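PDB 3N9T: PnpC, which is a hydroxyquinol 1,2-dioxygenase, an iron(III) enzyme of the intradiol family that cleaves the aromatic ring of hydroxyquinol between adjacent hydroxyl-bearing carbons. Local coordinates for residues A[120-125]-A[184-189]. Numbering follows the deposited sequence.
Sequences ENMALT and FAIQTT
The Met-122 side chain runs alongside that of Thr-188 in the same direction, the methionine methyl CE 3.4 Å from the threonine OG1. A chi1 of 51° tucks CG of Met-122 between the main-chain N and C, and the outstretched remainder carries CE past Thr-188 to within 4.2 Å of CG2 of Ile-186. The Thr-188 hydroxyl is hydrogen-bonded to OE1 of Gln-153, while Val-151 and Tyr-176 also pack against the thioether chain. The backbones run in nearly the same direction, 8° apart, and form a single parallel bridge between Asn-121 and Gln-187: N of Gln-187 donates to O of Glu-120 (3.1 Å), and N of Met-122 donates to O of Gln-187 (2.8 Å). Residues 120-122 thus lie along the edge of strand 183-189 for one bridge; the strand's other side pairs antiparallel with strand 129-138 in the beta core of the intradiol dioxygenase domain, and the Met-122 side chain comes about 9 Å from those of the iron ligands Tyr-160 and His-220. Asn-121 holds CG anti to its own N (chi1 176°), and the amide reaches forward along the chain to Ala-123. OD1 accepts from N of Ala-123 (3.1 Å), an Asx turn, with the donor well out of the carbonyl plane, and ND2 donates to O of Ala-123 (3.0 Å). A water joins the same OD1 to O of Thr-188, donating to both. With an alanine here, the N and O of Ala-123 would probably lose their amide partners and the water one of its two acceptors, leaving the turn freer to move. The methyl of Ala-123 faces the strand and meets CG2 of Thr-189 at 3.7 Å.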
loop_
_atom_site.group_PDB
_atom_site.type_symbol
_atom_site.label_atom_id
_atom_site.label_comp_id
_atom_site.label_asym_id
_atom_site.label_seq_id
_atom_site.Cartn_x
_atom_site.Cartn_y
_atom_site.Cartn_z
ATOM N N GLU A 120 -20.177 14.332 -37.568
ATOM C CA GLU A 120 -21.275 13.546 -37.071
ATOM C C GLU A 120 -21.566 13.843 -35.589
ATOM O O GLU A 120 -20.668 13.995 -34.784
ATOM C CB GLU A 120 -20.990 12.055 -37.251
ATOM C CG GLU A 120 -22.186 11.167 -36.826
ATOM C CD GLU A 120 -21.975 9.720 -37.260
ATOM O OE1 GLU A 120 -21.391 9.515 -38.332
ATOM O OE2 GLU A 120 -22.390 8.811 -36.549
ATOM N N ASN A 121 -22.836 13.900 -35.225
ATOM C CA ASN A 121 -23.215 14.072 -33.824
ATOM C C ASN A 121 -23.138 12.773 -32.999
ATOM O O ASN A 121 -23.687 11.758 -33.413
ATOM C CB ASN A 121 -24.625 14.654 -33.774
ATOM C CG ASN A 121 -25.155 14.773 -32.376
ATOM O OD1 ASN A 121 -24.463 15.234 -31.454
ATOM N ND2 ASN A 121 -26.392 14.302 -32.183
ATOM N N MET A 122 -22.435 12.768 -31.855
ATOM C CA MET A 122 -22.454 11.565 -31.001
ATOM C C MET A 122 -23.359 11.682 -29.754
ATOM O O MET A 122 -23.417 10.732 -28.945
ATOM C CB MET A 122 -21.047 11.139 -30.583
ATOM C CG MET A 122 -20.156 12.297 -29.961
ATOM S SD MET A 122 -18.745 11.504 -29.280
ATOM C CE MET A 122 -18.204 12.798 -28.150
ATOM N N ALA A 123 -23.985 12.845 -29.581
ATOM C CA ALA A 123 -24.788 13.107 -28.385
ATOM C C ALA A 123 -26.204 12.632 -28.692
ATOM O O ALA A 123 -26.932 13.275 -29.405
ATOM C CB ALA A 123 -24.805 14.561 -28.019
ATOM N N LEU A 124 -26.556 11.493 -28.146
ATOM C CA LEU A 124 -27.896 10.996 -28.342
ATOM C C LEU A 124 -28.793 11.487 -27.210
ATOM O O LEU A 124 -30.004 11.361 -27.308
ATOM C CB LEU A 124 -27.873 9.460 -28.498
ATOM C CG LEU A 124 -26.779 8.939 -29.460
ATOM C CD1 LEU A 124 -26.912 7.479 -29.628
ATOM C CD2 LEU A 124 -26.781 9.624 -30.821
ATOM N N THR A 125 -28.214 12.079 -26.160
ATOM C CA THR A 125 -28.988 12.609 -25.017
ATOM C C THR A 125 -29.015 14.155 -24.969
ATOM O O THR A 125 -28.427 14.819 -25.816
ATOM C CB THR A 125 -28.496 12.013 -23.677
ATOM O OG1 THR A 125 -27.096 12.271 -23.500
ATOM C CG2 THR A 125 -28.714 10.490 -23.660
ATOM N N PHE A 184 -10.506 17.408 -38.309
ATOM C CA PHE A 184 -11.579 16.569 -37.768
ATOM C C PHE A 184 -12.718 17.466 -37.218
ATOM O O PHE A 184 -12.492 18.621 -36.900
ATOM C CB PHE A 184 -11.021 15.681 -36.647
ATOM C CG PHE A 184 -10.669 16.416 -35.420
ATOM C CD1 PHE A 184 -11.629 16.606 -34.412
ATOM C CD2 PHE A 184 -9.387 16.885 -35.240
ATOM C CE1 PHE A 184 -11.329 17.323 -33.265
ATOM C CE2 PHE A 184 -9.063 17.583 -34.085
ATOM C CZ PHE A 184 -10.022 17.822 -33.111
ATOM N N ALA A 185 -13.897 16.907 -37.069
ATOM C CA ALA A 185 -15.003 17.622 -36.483
ATOM C C ALA A 185 -15.990 16.646 -35.863
ATOM O O ALA A 185 -16.357 15.580 -36.429
ATOM C CB ALA A 185 -15.687 18.551 -37.536
ATOM N N ILE A 186 -16.379 17.000 -34.648
ATOM C CA ILE A 186 -17.173 16.154 -33.771
ATOM C C ILE A 186 -18.332 17.021 -33.250
ATOM O O ILE A 186 -18.096 18.052 -32.627
ATOM C CB ILE A 186 -16.309 15.783 -32.523
ATOM C CG1 ILE A 186 -15.083 14.921 -32.949
ATOM C CG2 ILE A 186 -17.200 15.060 -31.490
ATOM C CD1 ILE A 186 -14.022 14.689 -31.829
ATOM N N GLN A 187 -19.578 16.604 -33.467
ATOM C CA GLN A 187 -20.683 17.296 -32.798
ATOM C C GLN A 187 -21.021 16.501 -31.551
ATOM O O GLN A 187 -21.102 15.270 -31.584
ATOM C CB GLN A 187 -21.919 17.448 -33.712
ATOM C CG GLN A 187 -21.786 18.618 -34.732
ATOM C CD GLN A 187 -23.099 18.813 -35.537
ATOM O OE1 GLN A 187 -23.280 18.232 -36.608
ATOM N NE2 GLN A 187 -24.006 19.592 -35.001
ATOM N N THR A 188 -21.223 17.239 -30.455
ATOM C CA THR A 188 -21.482 16.641 -29.178
ATOM C C THR A 188 -22.247 17.610 -28.269
ATOM O O THR A 188 -22.848 18.607 -28.730
ATOM C CB THR A 188 -20.161 16.097 -28.560
ATOM O OG1 THR A 188 -20.424 15.313 -27.393
ATOM C CG2 THR A 188 -19.072 17.191 -28.285
ATOM N N THR A 189 -22.236 17.312 -26.980
ATOM C CA THR A 189 -22.680 18.335 -26.005
ATOM C C THR A 189 -21.523 18.784 -25.136
ATOM O O THR A 189 -20.533 18.075 -25.033
ATOM C CB THR A 189 -23.813 17.826 -25.146
ATOM O OG1 THR A 189 -23.423 16.616 -24.512
ATOM C CG2 THR A 189 -25.119 17.655 -25.977
HETATM O O HOH W 1 -24.784 17.951 -30.623
#